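Local coordinates for GDP-L-fucose synthase (Campylobacter jejuni subsp. jejuni serotype O:2, PDB 7M13), which binds NADPH and probably reduces a GDP-linked keto sugar on the route to the capsular heptose of Campylobacter jejuni, at residues B[18-23]-B[65-70]; B[117-120]-B[126-129]; B[187-192]-B[296-301]; B[259-264]-B[322-327]. One frame throughout, in Å; residues are numbered along the deposited sequence.

Contact 1. Residues B[18-23]-B[65-70]; sequences GTAGTA and FLTAVL. With NAP (NADP nicotinamide-adenine-dinucleotide phosphate), chain E.
Ala20 CB and Thr67 CG2 meet at 4.3 Å, a loose methyl-to-methyl touch. Thr67 OG1 stops 3.9 Å from Gly21 N, and one water closes this gap. The water accepts from Gly21 N at 2.8 Å and donates to Thr67 OG1. Its other hydrogen goes to O2N of the NADP pyrophosphate. The two segments are thus joined through water and cofactor more than by direct packing. O2N also takes a nearly straight bond from Ala20 N, 2.8 Å long with an N-H...O angle of 176°. Thr19 N binds O2A on the other phosphorus at 3.0 Å. These amides lie in the first turn of helix 19-30, whose dipole would add to the pull on the phosphates. Gly18 sits at the N-cap, and its CA comes 3.3 Å from O5B of the cofactor. Behind it, Thr22 N and Thr22 OG1 hold Gly18 O from opposite faces of its plane. The main partner of Thr67 OG1 is Ala14 O, which ties the loop after strand 63-66 to strand 11-14. Gly15, Gly18 and Gly21 make the GxxGxxG dinucleotide-binding loop of the Rossmann fold in extended short-chain dehydrogenases/reductases.

Contact 2. Residues B[117-120]-B[126-129]; sequences ENAK and EYLF. With EDO (1,2-ethanediol), chain H.
Tyr127 lays its ring beside Ala119 and Lys120 and has more surface buried here than either. Lys120 O lies at the ring edge, near its plane, 3.2 Å from Tyr127 CE2. Ala119 CB comes in obliquely and sits 4.1 Å from Tyr127 CD2. The side chain of Lys120 runs extended as far as CE and then turns at its last bond (chi4 -78°). This brings Lys120 NZ to a water at 2.8 Å. Tyr127 OH is 2.7 Å from the same water, so the two polar ends are bridged. An ethanediol, probably from the crystallisation liquor, covers one ring face. Its C2 stands 3.4 Å above the plane, over the ring centre. Its O2 takes a bond from Lys120 N at 2.8 Å. Further along, Leu128 and Phe129 pack on helix 138-158, and Leu128 also meets Tyr138 of the second subunit. The contact is a surface closure within the long loop that links strand 105-111 to helix 138-158, a beta-to-alpha connection of the Rossmann domain.

Contact 3. Residues B[187-192]-B[296-301]; sequences ALLRKF and NIVGFS
Val298 has CG1 opposite its backbone N (chi1 165°), which points CG2 at Leu189 and Phe192 CB and CG1 at the Phe192 carbonyl oxygen. The contact joins helix 184-199 to the C-terminal turn of helix 287-298 in the part of the fold that, in extended short-chain dehydrogenases/reductases, holds the sugar nucleotide. Val298 CG2 touches both Leu189 CD1, at 3.6 Å, and Phe192 CB, at 3.9 Å. Gly299 leaves the helix with positive phi, and the chain then brings Phe300 back to Phe192. Phe300 CG is anti to the amide N (chi1 176°). Its CD2 meets the edge of the Phe192 ring, near that ring's plane, 3.7 Å from Phe192 CD1. The two planes make 68°, an oblique aromatic pair. Val294 and Lys295 also touch Phe192, while Met342 and Tyr343 of helix 335-347 touch Leu189. Lys191 of this first helix, predicted to bind substrate, has its NZ bonded to Phe225 O and Glu233 O. The closest approach uses the backbone: Val298 CG1 lies 3.5 Å from Phe192 O.

Contact 4. Residues B[259-264]-B[322-327]; sequences QNIDFK and SKIHSL
Lys323 O takes two bonds: a short one from Ser326 OG, at 2.6 Å, and a weak one from Leu327 N, at 3.1 Å. The contact packs helix 322-326 on the chain around the end of helix 247-260, beside the edge of the Rossmann sheet. Leu327 and Ile324 are the residues of 322-327 that meet Ile261. The hydroxyl of Ser326 approaches Lys323 O at a C=O...O angle of 125°, tilted 16° from the carbonyl plane. The side chain thus folds back on its own turn, where Leu327 N is also weakly bonded to Ile324 O. Together these bonds tie up the end of the short helix. Ile277, on strand 277-278 of the sheet, touches Ile261, Ile324 and Leu327 alike, and Leu266 adds to the apolar cluster. Lys105 NZ bonds Ile261 O and makes a salt bridge with Asp262, while Tyr256 OH bonds Leu327 O and Lys323 NZ bonds His276 O. On the side of 259-264 one methyl does the touching. Ile261 has CG1 anti to its carbonyl carbon and CD1 extended beyond it (chi2 172°). Ile261 CD1 reaches Ile324 CD1 at 3.7 Å and Leu327 CB at 3.9 Å.

In the fold
Contact 1 is the one that holds the cofactor. Arg41, Asp45, Leu46, Lys144, Leu170 and Arg183 also hydrogen-bond to NADP. Contact 3 lies about 26 Å from contact 1, centre to centre, and its Leu189 side chain is about 14 Å from the bound NADP. Contacts 3 and 4 lie on opposite sides of the chain's centre, about 37 Å apart between centres. Their segments alternate along the sequence, so the chain goes over, comes back and goes over again. Contacts 2 and 4 are closer neighbours, with nearest atoms about 6 Å apart. Contact 4 comes within about 7 Å of contact 1 between nearest atoms, without touching it.

Contact 1. Residues B[18-23]-B[65-70]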
loop_
_atom_site.group_PDB
_atom_site.type_symbol
_atom_site.label_atom_id
_atom_site.label_comp_id
_atom_site.label_asym_id
_atom_site.label_seq_id
_atom_site.Cartn_x
_atom_site.Cartn_y
_atom_site.Cartn_z
ATOM N N GLY B 18 -14.704 -14.526 13.495
ATOM C CA GLY B 18 -15.478 -13.674 12.579
ATOM C C GLY B 18 -16.352 -14.496 11.654
ATOM O O GLY B 18 -16.428 -15.749 11.759
ATOM N N THR B 19 -17.082 -13.839 10.775
ATOM C CA THR B 19 -18.094 -14.527 9.940
ATOM C C THR B 19 -17.410 -15.569 9.034
ATOM O O THR B 19 -17.820 -16.752 9.007
ATOM C CB THR B 19 -18.927 -13.506 9.175
ATOM O OG1 THR B 19 -19.587 -12.706 10.160
ATOM C CG2 THR B 19 -19.928 -14.166 8.261
ATOM N N ALA B 20 -16.403 -15.163 8.269
ATOM C CA ALA B 20 -15.680 -16.067 7.359
ATOM C C ALA B 20 -14.930 -17.100 8.194
ATOM O O ALA B 20 -14.937 -18.262 7.811
ATOM C CB ALA B 20 -14.744 -15.282 6.458
ATOM N N GLY B 21 -14.295 -16.697 9.289
ATOM C CA GLY B 21 -13.481 -17.638 10.064
ATOM C C GLY B 21 -14.357 -18.727 10.645
ATOM O O GLY B 21 -13.953 -19.892 10.584
ATOM N N THR B 22 -15.531 -18.361 11.151
ATOM C CA THR B 22 -16.423 -19.375 11.763
ATOM C C THR B 22 -16.845 -20.355 10.669
ATOM O O THR B 22 -16.893 -21.567 10.925
ATOM C CB THR B 22 -17.626 -18.725 12.439
ATOM O OG1 THR B 22 -17.171 -17.881 13.498
ATOM C CG2 THR B 22 -18.567 -19.788 12.949
ATOM N N ALA B 23 -17.239 -19.873 9.481
ATOM C CA ALA B 23 -17.643 -20.718 8.357
ATOM C C ALA B 23 -16.489 -21.624 7.914
ATOM O O ALA B 23 -16.709 -22.789 7.573
ATOM C CB ALA B 23 -18.136 -19.876 7.199
ATOM N N PHE B 65 -5.478 -19.486 6.431
ATOM C CA PHE B 65 -6.608 -18.650 5.966
ATOM C C PHE B 65 -6.591 -17.363 6.741
ATOM O O PHE B 65 -6.786 -17.387 7.980
ATOM C CB PHE B 65 -7.936 -19.382 6.099
ATOM C CG PHE B 65 -8.061 -20.634 5.275
ATOM C CD1 PHE B 65 -8.599 -20.580 3.999
ATOM C CD2 PHE B 65 -7.777 -21.884 5.802
ATOM C CE1 PHE B 65 -8.735 -21.714 3.220
ATOM C CE2 PHE B 65 -7.930 -23.015 5.022
ATOM C CZ PHE B 65 -8.451 -22.935 3.751
ATOM N N LEU B 66 -6.305 -16.258 6.060
ATOM C CA LEU B 66 -6.137 -14.963 6.741
ATOM C C LEU B 66 -7.463 -14.220 6.682
ATOM O O LEU B 66 -7.712 -13.529 5.650
ATOM C CB LEU B 66 -5.006 -14.197 6.081
ATOM C CG LEU B 66 -4.737 -12.823 6.651
ATOM C CD1 LEU B 66 -4.728 -12.845 8.176
ATOM C CD2 LEU B 66 -3.459 -12.281 6.041
ATOM N N THR B 67 -8.299 -14.321 7.703
ATOM C CA THR B 67 -9.619 -13.642 7.683
ATOM C C THR B 67 -9.657 -12.434 8.613
ATOM O O THR B 67 -10.605 -11.660 8.499
ATOM C CB THR B 67 -10.802 -14.572 8.017
ATOM O OG1 THR B 67 -10.983 -14.662 9.441
ATOM C CG2 THR B 67 -10.648 -15.940 7.409
ATOM N N ALA B 68 -8.671 -12.256 9.486
ATOM C CA ALA B 68 -8.707 -11.199 10.498
ATOM C C ALA B 68 -8.628 -9.817 9.842
ATOM O O ALA B 68 -7.834 -9.630 8.914
ATOM C CB ALA B 68 -7.568 -11.389 11.442
ATOM N N VAL B 69 -9.430 -8.899 10.321
ATOM C CA VAL B 69 -9.550 -7.546 9.731
ATOM C C VAL B 69 -10.096 -6.586 10.783
ATOM O O VAL B 69 -10.831 -7.022 11.674
ATOM C CB VAL B 69 -10.417 -7.576 8.463
ATOM C CG1 VAL B 69 -11.903 -7.760 8.791
ATOM C CG2 VAL B 69 -10.199 -6.338 7.633
ATOM N N LEU B 70 -9.732 -5.308 10.652
ATOM C CA LEU B 70 -10.502 -4.178 11.188
ATOM C C LEU B 70 -11.394 -3.688 10.068
ATOM O O LEU B 70 -10.935 -3.079 9.118
ATOM C CB LEU B 70 -9.571 -3.065 11.655
ATOM C CG LEU B 70 -10.296 -1.784 12.043
ATOM C CD1 LEU B 70 -11.278 -2.026 13.167
ATOM C CD2 LEU B 70 -9.302 -0.701 12.421
HETATM P PA NAP E . -15.130 -10.160 10.813
HETATM O O1A NAP E . -15.156 -8.666 10.939
HETATM O O2A NAP E . -16.431 -10.893 11.033
HETATM O O5B NAP E . -14.094 -10.815 11.794
HETATM C C5B NAP E . -12.759 -10.316 11.885
HETATM C C4B NAP E . -12.078 -11.105 12.958
HETATM O O4B NAP E . -10.697 -10.672 12.990
HETATM C C3B NAP E . -12.645 -10.889 14.377
HETATM O O3B NAP E . -12.967 -12.148 14.957
HETATM C C2B NAP E . -11.533 -10.136 15.096
HETATM O O2B NAP E . -11.388 -10.496 16.470
HETATM C C1B NAP E . -10.294 -10.607 14.342
HETATM N N9A NAP E . -9.203 -9.667 14.475
HETATM C C8A NAP E . -9.165 -8.362 14.090
HETATM N N7A NAP E . -8.075 -7.730 14.452
HETATM C C5A NAP E . -7.348 -8.683 15.134
HETATM C C6A NAP E . -6.101 -8.626 15.781
HETATM N N6A NAP E . -5.359 -7.518 15.885
HETATM N N1A NAP E . -5.672 -9.762 16.376
HETATM C C2A NAP E . -6.431 -10.864 16.301
HETATM N N3A NAP E . -7.624 -11.026 15.726
HETATM C C4A NAP E . -8.030 -9.882 15.163
HETATM O O3 NAP E . -14.559 -10.536 9.369
HETATM P PN NAP E . -15.351 -11.065 8.104
HETATM O O1N NAP E . -16.523 -10.188 7.891
HETATM O O2N NAP E . -15.539 -12.518 8.296
HETATM O O5D NAP E . -14.264 -10.798 6.947
HETATM C C5D NAP E . -13.346 -11.800 6.575
HETATM C C4D NAP E . -12.508 -11.260 5.452
HETATM O O4D NAP E . -13.350 -10.990 4.297
HETATM C C3D NAP E . -11.771 -9.950 5.766
HETATM O O3D NAP E . -10.495 -9.916 5.112
HETATM C C2D NAP E . -12.718 -8.932 5.197
HETATM O O2D NAP E . -12.114 -7.668 4.943
HETATM C C1D NAP E . -13.186 -9.622 3.931
HETATM N N1N NAP E . -14.458 -9.040 3.448
HETATM C C2N NAP E . -15.602 -9.088 4.195
HETATM C C3N NAP E . -16.730 -8.471 3.770
HETATM C C7N NAP E . -17.997 -8.480 4.548
HETATM O O7N NAP E . -19.035 -8.042 4.010
HETATM N N7N NAP E . -17.966 -8.968 5.785
HETATM C C4N NAP E . -16.753 -7.807 2.483
HETATM C C5N NAP E . -15.522 -7.831 1.726
HETATM C C6N NAP E . -14.448 -8.351 2.236
HETATM P P2B NAP E . -12.388 -9.882 17.584
HETATM O O1X NAP E . -13.658 -10.661 17.390
HETATM O O2X NAP E . -12.502 -8.435 17.397
HETATM O O3X NAP E . -11.679 -10.202 18.914
HETATM O O HOH W 1 -13.722 -13.991 9.946
#

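Contact 2. Residues B[117-120]-B[126-129]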
loop_
_atom_site.group_PDB
_atom_site.type_symbol
_atom_site.label_atom_id
_atom_site.label_comp_id
_atom_site.label_asym_id
_atom_site.label_seq_id
_atom_site.Cartn_x
_atom_site.Cartn_y
_atom_site.Cartn_z
ATOM N N GLU B 117 -13.846 3.635 -7.477
ATOM C CA GLU B 117 -15.269 3.948 -7.207
ATOM C C GLU B 117 -16.050 3.913 -8.535
ATOM O O GLU B 117 -17.144 3.359 -8.560
ATOM C CB GLU B 117 -15.325 5.332 -6.554
ATOM C CG GLU B 117 -16.734 5.817 -6.280
ATOM C CD GLU B 117 -16.774 7.044 -5.386
ATOM O OE1 GLU B 117 -15.825 7.835 -5.436
ATOM O OE2 GLU B 117 -17.762 7.194 -4.665
ATOM N N ASN B 118 -15.467 4.442 -9.589
ATOM C CA ASN B 118 -16.222 4.650 -10.854
ATOM C C ASN B 118 -15.841 3.584 -11.881
ATOM O O ASN B 118 -16.223 3.739 -13.067
ATOM C CB ASN B 118 -16.009 6.066 -11.378
ATOM C CG ASN B 118 -16.671 7.116 -10.508
ATOM O OD1 ASN B 118 -17.779 6.921 -10.015
ATOM N ND2 ASN B 118 -15.973 8.213 -10.273
ATOM N N ALA B 119 -15.228 2.477 -11.467
ATOM C CA ALA B 119 -14.928 1.392 -12.431
ATOM C C ALA B 119 -16.233 0.736 -12.904
ATOM O O ALA B 119 -17.217 0.686 -12.170
ATOM C CB ALA B 119 -13.986 0.371 -11.830
ATOM N N LYS B 120 -16.212 0.236 -14.125
ATOM C CA LYS B 120 -17.394 -0.391 -14.750
ATOM C C LYS B 120 -17.761 -1.683 -14.013
ATOM O O LYS B 120 -16.884 -2.494 -13.703
ATOM C CB LYS B 120 -17.077 -0.691 -16.209
ATOM C CG LYS B 120 -18.160 -1.477 -16.927
ATOM C CD LYS B 120 -17.863 -1.796 -18.357
ATOM C CE LYS B 120 -18.938 -2.674 -18.952
ATOM N NZ LYS B 120 -18.773 -4.077 -18.517
ATOM N N GLU B 126 -8.561 -6.780 -13.451
ATOM C CA GLU B 126 -7.654 -5.842 -14.119
ATOM C C GLU B 126 -8.058 -4.405 -13.860
ATOM O O GLU B 126 -7.288 -3.530 -14.290
ATOM C CB GLU B 126 -7.638 -6.087 -15.630
ATOM C CG GLU B 126 -7.021 -7.409 -16.032
ATOM C CD GLU B 126 -7.980 -8.595 -16.111
ATOM O OE1 GLU B 126 -7.538 -9.626 -16.684
ATOM O OE2 GLU B 126 -9.151 -8.515 -15.608
ATOM N N TYR B 127 -9.187 -4.109 -13.203
ATOM C CA TYR B 127 -9.601 -2.715 -12.929
ATOM C C TYR B 127 -8.851 -2.156 -11.714
ATOM O O TYR B 127 -9.004 -0.972 -11.432
ATOM C CB TYR B 127 -11.122 -2.634 -12.755
ATOM C CG TYR B 127 -11.923 -2.968 -14.001
ATOM C CD1 TYR B 127 -11.321 -3.158 -15.230
ATOM C CD2 TYR B 127 -13.295 -3.109 -13.907
ATOM C CE1 TYR B 127 -12.085 -3.413 -16.374
ATOM C CE2 TYR B 127 -14.062 -3.387 -15.022
ATOM C CZ TYR B 127 -13.460 -3.558 -16.243
ATOM O OH TYR B 127 -14.226 -3.872 -17.355
ATOM N N LEU B 128 -8.078 -2.971 -10.996
ATOM C CA LEU B 128 -7.163 -2.445 -9.966
ATOM C C LEU B 128 -6.369 -1.261 -10.533
ATOM O O LEU B 128 -5.765 -1.405 -11.624
ATOM C CB LEU B 128 -6.283 -3.601 -9.493
ATOM C CG LEU B 128 -5.195 -3.207 -8.504
ATOM C CD1 LEU B 128 -5.778 -2.498 -7.317
ATOM C CD2 LEU B 128 -4.389 -4.433 -8.089
ATOM N N PHE B 129 -6.268 -0.160 -9.768
ATOM C CA PHE B 129 -5.495 1.069 -10.080
ATOM C C PHE B 129 -6.056 1.860 -11.264
ATOM O O PHE B 129 -5.443 2.910 -11.648
ATOM C CB PHE B 129 -4.012 0.748 -10.288
ATOM C CG PHE B 129 -3.206 0.511 -9.036
ATOM C CD1 PHE B 129 -3.367 1.272 -7.888
ATOM C CD2 PHE B 129 -2.248 -0.473 -9.021
ATOM C CE1 PHE B 129 -2.571 1.037 -6.770
ATOM C CE2 PHE B 129 -1.478 -0.719 -7.899
ATOM C CZ PHE B 129 -1.605 0.061 -6.800
HETATM C C1 EDO H . -11.562 0.618 -15.535
HETATM O O1 EDO H . -11.249 1.777 -16.282
HETATM C C2 EDO H . -12.873 0.046 -15.936
HETATM O O2 EDO H . -13.939 0.905 -15.685
HETATM O O HOH W 2 -16.651 -5.062 -17.053
#

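Contact 3. Residues B[187-192]-B[296-301]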
loop_
_atom_site.group_PDB
_atom_site.type_symbol
_atom_site.label_atom_id
_atom_site.label_comp_id
_atom_site.label_asym_id
_atom_site.label_seq_id
_atom_site.Cartn_x
_atom_site.Cartn_y
_atom_site.Cartn_z
ATOM N N ALA B 187 -28.249 -7.377 8.991
ATOM C CA ALA B 187 -28.984 -6.266 9.649
ATOM C C ALA B 187 -30.389 -6.157 9.060
ATOM O O ALA B 187 -31.335 -5.947 9.837
ATOM C CB ALA B 187 -28.264 -4.954 9.487
ATOM N N LEU B 188 -30.518 -6.283 7.736
ATOM C CA LEU B 188 -31.836 -6.273 7.060
ATOM C C LEU B 188 -32.695 -7.404 7.641
ATOM O O LEU B 188 -33.859 -7.138 8.001
ATOM C CB LEU B 188 -31.623 -6.424 5.549
ATOM C CG LEU B 188 -32.847 -6.141 4.680
ATOM C CD1 LEU B 188 -33.439 -4.775 4.981
ATOM C CD2 LEU B 188 -32.466 -6.238 3.213
ATOM N N LEU B 189 -32.158 -8.621 7.739
ATOM C CA LEU B 189 -32.899 -9.776 8.305
ATOM C C LEU B 189 -33.368 -9.372 9.705
ATOM O O LEU B 189 -34.566 -9.594 10.012
ATOM C CB LEU B 189 -32.010 -11.019 8.351
ATOM C CG LEU B 189 -32.688 -12.276 8.887
ATOM C CD1 LEU B 189 -33.907 -12.638 8.048
ATOM C CD2 LEU B 189 -31.713 -13.441 8.931
ATOM N N ARG B 190 -32.487 -8.754 10.502
ATOM C CA ARG B 190 -32.820 -8.410 11.909
ATOM C C ARG B 190 -33.880 -7.311 11.933
ATOM O O ARG B 190 -34.755 -7.379 12.812
ATOM C CB ARG B 190 -31.602 -7.972 12.724
ATOM C CG ARG B 190 -31.887 -7.945 14.222
ATOM C CD ARG B 190 -30.639 -7.851 15.074
ATOM N NE ARG B 190 -30.950 -7.645 16.483
ATOM C CZ ARG B 190 -30.047 -7.383 17.421
ATOM N NH1 ARG B 190 -30.428 -7.213 18.675
ATOM N NH2 ARG B 190 -28.765 -7.306 17.109
ATOM N N LYS B 191 -33.810 -6.346 11.019
ATOM C CA LYS B 191 -34.788 -5.225 10.953
ATOM C C LYS B 191 -36.196 -5.784 10.727
ATOM O O LYS B 191 -37.141 -5.344 11.423
ATOM C CB LYS B 191 -34.436 -4.246 9.828
ATOM C CG LYS B 191 -33.337 -3.239 10.152
ATOM C CD LYS B 191 -33.215 -2.114 9.126
ATOM C CE LYS B 191 -34.517 -1.374 8.878
ATOM N NZ LYS B 191 -34.315 -0.083 8.172
ATOM N N PHE B 192 -36.363 -6.716 9.787
ATOM C CA PHE B 192 -37.695 -7.298 9.486
ATOM C C PHE B 192 -38.150 -8.193 10.643
ATOM O O PHE B 192 -39.351 -8.217 10.905
ATOM C CB PHE B 192 -37.695 -8.035 8.147
ATOM C CG PHE B 192 -37.958 -7.108 6.994
ATOM C CD1 PHE B 192 -39.252 -6.766 6.645
ATOM C CD2 PHE B 192 -36.907 -6.533 6.293
ATOM C CE1 PHE B 192 -39.496 -5.891 5.597
ATOM C CE2 PHE B 192 -37.154 -5.672 5.237
ATOM C CZ PHE B 192 -38.445 -5.337 4.901
ATOM N N ASN B 296 -40.552 -11.660 2.999
ATOM C CA ASN B 296 -41.319 -12.896 2.701
ATOM C C ASN B 296 -40.780 -14.045 3.556
ATOM O O ASN B 296 -41.595 -14.867 4.023
ATOM C CB ASN B 296 -41.342 -13.149 1.192
ATOM C CG ASN B 296 -42.104 -12.054 0.466
ATOM O OD1 ASN B 296 -41.865 -11.790 -0.712
ATOM N ND2 ASN B 296 -43.012 -11.388 1.170
ATOM N N ILE B 297 -39.462 -14.097 3.785
ATOM C CA ILE B 297 -38.827 -15.174 4.598
ATOM C C ILE B 297 -39.177 -14.965 6.076
ATOM O O ILE B 297 -39.473 -15.964 6.757
ATOM C CB ILE B 297 -37.306 -15.234 4.346
ATOM C CG1 ILE B 297 -37.043 -15.664 2.903
ATOM C CG2 ILE B 297 -36.620 -16.152 5.352
ATOM C CD1 ILE B 297 -35.600 -15.537 2.452
ATOM N N VAL B 298 -39.172 -13.716 6.535
ATOM C CA VAL B 298 -39.476 -13.366 7.954
ATOM C C VAL B 298 -40.980 -13.529 8.199
ATOM O O VAL B 298 -41.363 -13.875 9.329
ATOM C CB VAL B 298 -38.974 -11.953 8.287
ATOM C CG1 VAL B 298 -39.573 -11.419 9.584
ATOM C CG2 VAL B 298 -37.451 -11.928 8.342
ATOM N N GLY B 299 -41.796 -13.301 7.174
ATOM C CA GLY B 299 -43.267 -13.348 7.285
ATOM C C GLY B 299 -43.818 -12.083 7.920
ATOM O O GLY B 299 -44.857 -12.162 8.564
ATOM N N PHE B 300 -43.162 -10.935 7.736
ATOM C CA PHE B 300 -43.675 -9.618 8.187
ATOM C C PHE B 300 -44.862 -9.220 7.303
ATOM O O PHE B 300 -44.757 -9.349 6.062
ATOM C CB PHE B 300 -42.566 -8.570 8.155
ATOM C CG PHE B 300 -42.990 -7.171 8.505
ATOM C CD1 PHE B 300 -43.546 -6.879 9.741
ATOM C CD2 PHE B 300 -42.820 -6.137 7.602
ATOM C CE1 PHE B 300 -43.900 -5.580 10.064
ATOM C CE2 PHE B 300 -43.170 -4.836 7.930
ATOM C CZ PHE B 300 -43.725 -4.561 9.159
ATOM N N SER B 301 -45.973 -8.798 7.927
ATOM C CA SER B 301 -47.260 -8.488 7.245
ATOM C C SER B 301 -47.360 -6.990 6.954
ATOM O O SER B 301 -48.246 -6.600 6.174
ATOM C CB SER B 301 -48.442 -8.959 8.065
ATOM O OG SER B 301 -48.584 -8.161 9.229
#

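Contact 4. Residues B[259-264]-B[322-327]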
loop_
_atom_site.group_PDB
_atom_site.type_symbol
_atom_site.label_atom_id
_atom_site.label_comp_id
_atom_site.label_asym_id
_atom_site.label_seq_id
_atom_site.Cartn_x
_atom_site.Cartn_y
_atom_site.Cartn_z
ATOM N N GLN B 259 -7.004 -26.356 -2.602
ATOM C CA GLN B 259 -6.825 -27.713 -3.138
ATOM C C GLN B 259 -6.494 -27.687 -4.620
ATOM O O GLN B 259 -6.052 -28.738 -5.127
ATOM C CB GLN B 259 -8.072 -28.567 -2.901
ATOM C CG GLN B 259 -8.410 -28.784 -1.456
ATOM C CD GLN B 259 -7.286 -29.423 -0.686
ATOM O OE1 GLN B 259 -6.256 -28.809 -0.446
ATOM N NE2 GLN B 259 -7.509 -30.639 -0.214
ATOM N N ASN B 260 -6.742 -26.584 -5.338
ATOM C CA ASN B 260 -6.760 -26.646 -6.827
ATOM C C ASN B 260 -6.039 -25.473 -7.498
ATOM O O ASN B 260 -5.658 -25.635 -8.672
ATOM C CB ASN B 260 -8.188 -26.687 -7.377
ATOM C CG ASN B 260 -8.875 -27.979 -6.998
ATOM O OD1 ASN B 260 -8.566 -29.032 -7.553
ATOM N ND2 ASN B 260 -9.714 -27.922 -5.982
ATOM N N ILE B 261 -5.938 -24.305 -6.869
ATOM C CA ILE B 261 -5.482 -23.077 -7.578
ATOM C C ILE B 261 -4.137 -22.677 -6.993
ATOM O O ILE B 261 -4.066 -22.264 -5.832
ATOM C CB ILE B 261 -6.510 -21.948 -7.474
ATOM C CG1 ILE B 261 -7.851 -22.347 -8.079
ATOM C CG2 ILE B 261 -5.936 -20.702 -8.146
ATOM C CD1 ILE B 261 -8.936 -21.352 -7.820
ATOM N N ASP B 262 -3.098 -22.813 -7.803
ATOM C CA ASP B 262 -1.725 -22.441 -7.449
ATOM C C ASP B 262 -1.336 -21.189 -8.241
ATOM O O ASP B 262 -1.963 -20.865 -9.248
ATOM C CB ASP B 262 -0.799 -23.631 -7.683
ATOM C CG ASP B 262 -1.160 -24.830 -6.803
ATOM O OD1 ASP B 262 -1.359 -24.644 -5.570
ATOM O OD2 ASP B 262 -1.251 -25.963 -7.344
ATOM N N PHE B 263 -0.305 -20.488 -7.810
ATOM C CA PHE B 263 0.124 -19.268 -8.509
ATOM C C PHE B 263 0.416 -19.581 -9.982
ATOM O O PHE B 263 0.051 -18.778 -10.836
ATOM C CB PHE B 263 1.336 -18.658 -7.800
ATOM C CG PHE B 263 1.764 -17.349 -8.392
ATOM C CD1 PHE B 263 2.992 -17.208 -9.009
ATOM C CD2 PHE B 263 0.914 -16.252 -8.374
ATOM C CE1 PHE B 263 3.378 -16.003 -9.559
ATOM C CE2 PHE B 263 1.315 -15.040 -8.903
ATOM C CZ PHE B 263 2.552 -14.922 -9.491
ATOM N N LYS B 264 1.035 -20.735 -10.269
ATOM C CA LYS B 264 1.344 -21.118 -11.673
ATOM C C LYS B 264 0.060 -21.127 -12.521
ATOM O O LYS B 264 0.150 -20.743 -13.695
ATOM C CB LYS B 264 2.113 -22.442 -11.708
ATOM C CG LYS B 264 1.358 -23.654 -11.193
ATOM C CD LYS B 264 2.033 -24.965 -11.581
ATOM C CE LYS B 264 1.107 -26.161 -11.487
ATOM N NZ LYS B 264 1.481 -27.029 -10.345
ATOM N N SER B 322 -15.851 -14.355 -13.929
ATOM C CA SER B 322 -15.418 -15.206 -15.067
ATOM C C SER B 322 -14.117 -15.956 -14.744
ATOM O O SER B 322 -13.958 -17.139 -15.106
ATOM C CB SER B 322 -15.289 -14.403 -16.345
ATOM O OG SER B 322 -16.526 -13.788 -16.676
ATOM N N LYS B 323 -13.162 -15.326 -14.045
ATOM C CA LYS B 323 -11.843 -15.957 -13.843
ATOM C C LYS B 323 -11.996 -17.125 -12.857
ATOM O O LYS B 323 -11.497 -18.209 -13.135
ATOM C CB LYS B 323 -10.858 -14.898 -13.362
ATOM C CG LYS B 323 -9.472 -15.378 -13.044
ATOM C CD LYS B 323 -8.684 -14.182 -12.493
ATOM C CE LYS B 323 -7.219 -14.402 -12.282
ATOM N NZ LYS B 323 -6.621 -13.074 -11.996
ATOM N N ILE B 324 -12.709 -16.939 -11.746
ATOM C CA ILE B 324 -12.890 -18.082 -10.820
ATOM C C ILE B 324 -13.701 -19.161 -11.502
ATOM O O ILE B 324 -13.415 -20.330 -11.283
ATOM C CB ILE B 324 -13.437 -17.671 -9.448
ATOM C CG1 ILE B 324 -13.369 -18.841 -8.456
ATOM C CG2 ILE B 324 -14.827 -17.082 -9.511
ATOM C CD1 ILE B 324 -11.962 -19.285 -8.059
ATOM N N HIS B 325 -14.705 -18.809 -12.291
ATOM C CA HIS B 325 -15.455 -19.860 -13.035
ATOM C C HIS B 325 -14.504 -20.658 -13.927
ATOM O O HIS B 325 -14.613 -21.900 -13.934
ATOM C CB HIS B 325 -16.571 -19.244 -13.869
ATOM C CG HIS B 325 -17.647 -18.636 -13.064
ATOM N ND1 HIS B 325 -18.507 -17.738 -13.635
ATOM C CD2 HIS B 325 -18.004 -18.757 -11.762
ATOM C CE1 HIS B 325 -19.370 -17.344 -12.730
ATOM N NE2 HIS B 325 -19.086 -17.968 -11.559
ATOM N N SER B 326 -13.569 -20.002 -14.595
ATOM C CA SER B 326 -12.606 -20.625 -15.536
ATOM C C SER B 326 -11.667 -21.561 -14.785
ATOM O O SER B 326 -11.150 -22.521 -15.381
ATOM C CB SER B 326 -11.854 -19.561 -16.311
ATOM O OG SER B 326 -10.807 -18.966 -15.550
ATOM N N LEU B 327 -11.451 -21.278 -13.492
ATOM C CA LEU B 327 -10.530 -22.046 -12.624
ATOM C C LEU B 327 -11.296 -23.175 -11.945
ATOM O O LEU B 327 -10.622 -23.985 -11.289
ATOM C CB LEU B 327 -9.878 -21.111 -11.608
ATOM C CG LEU B 327 -8.864 -20.147 -12.206
ATOM C CD1 LEU B 327 -8.517 -19.042 -11.226
ATOM C CD2 LEU B 327 -7.594 -20.901 -12.585
#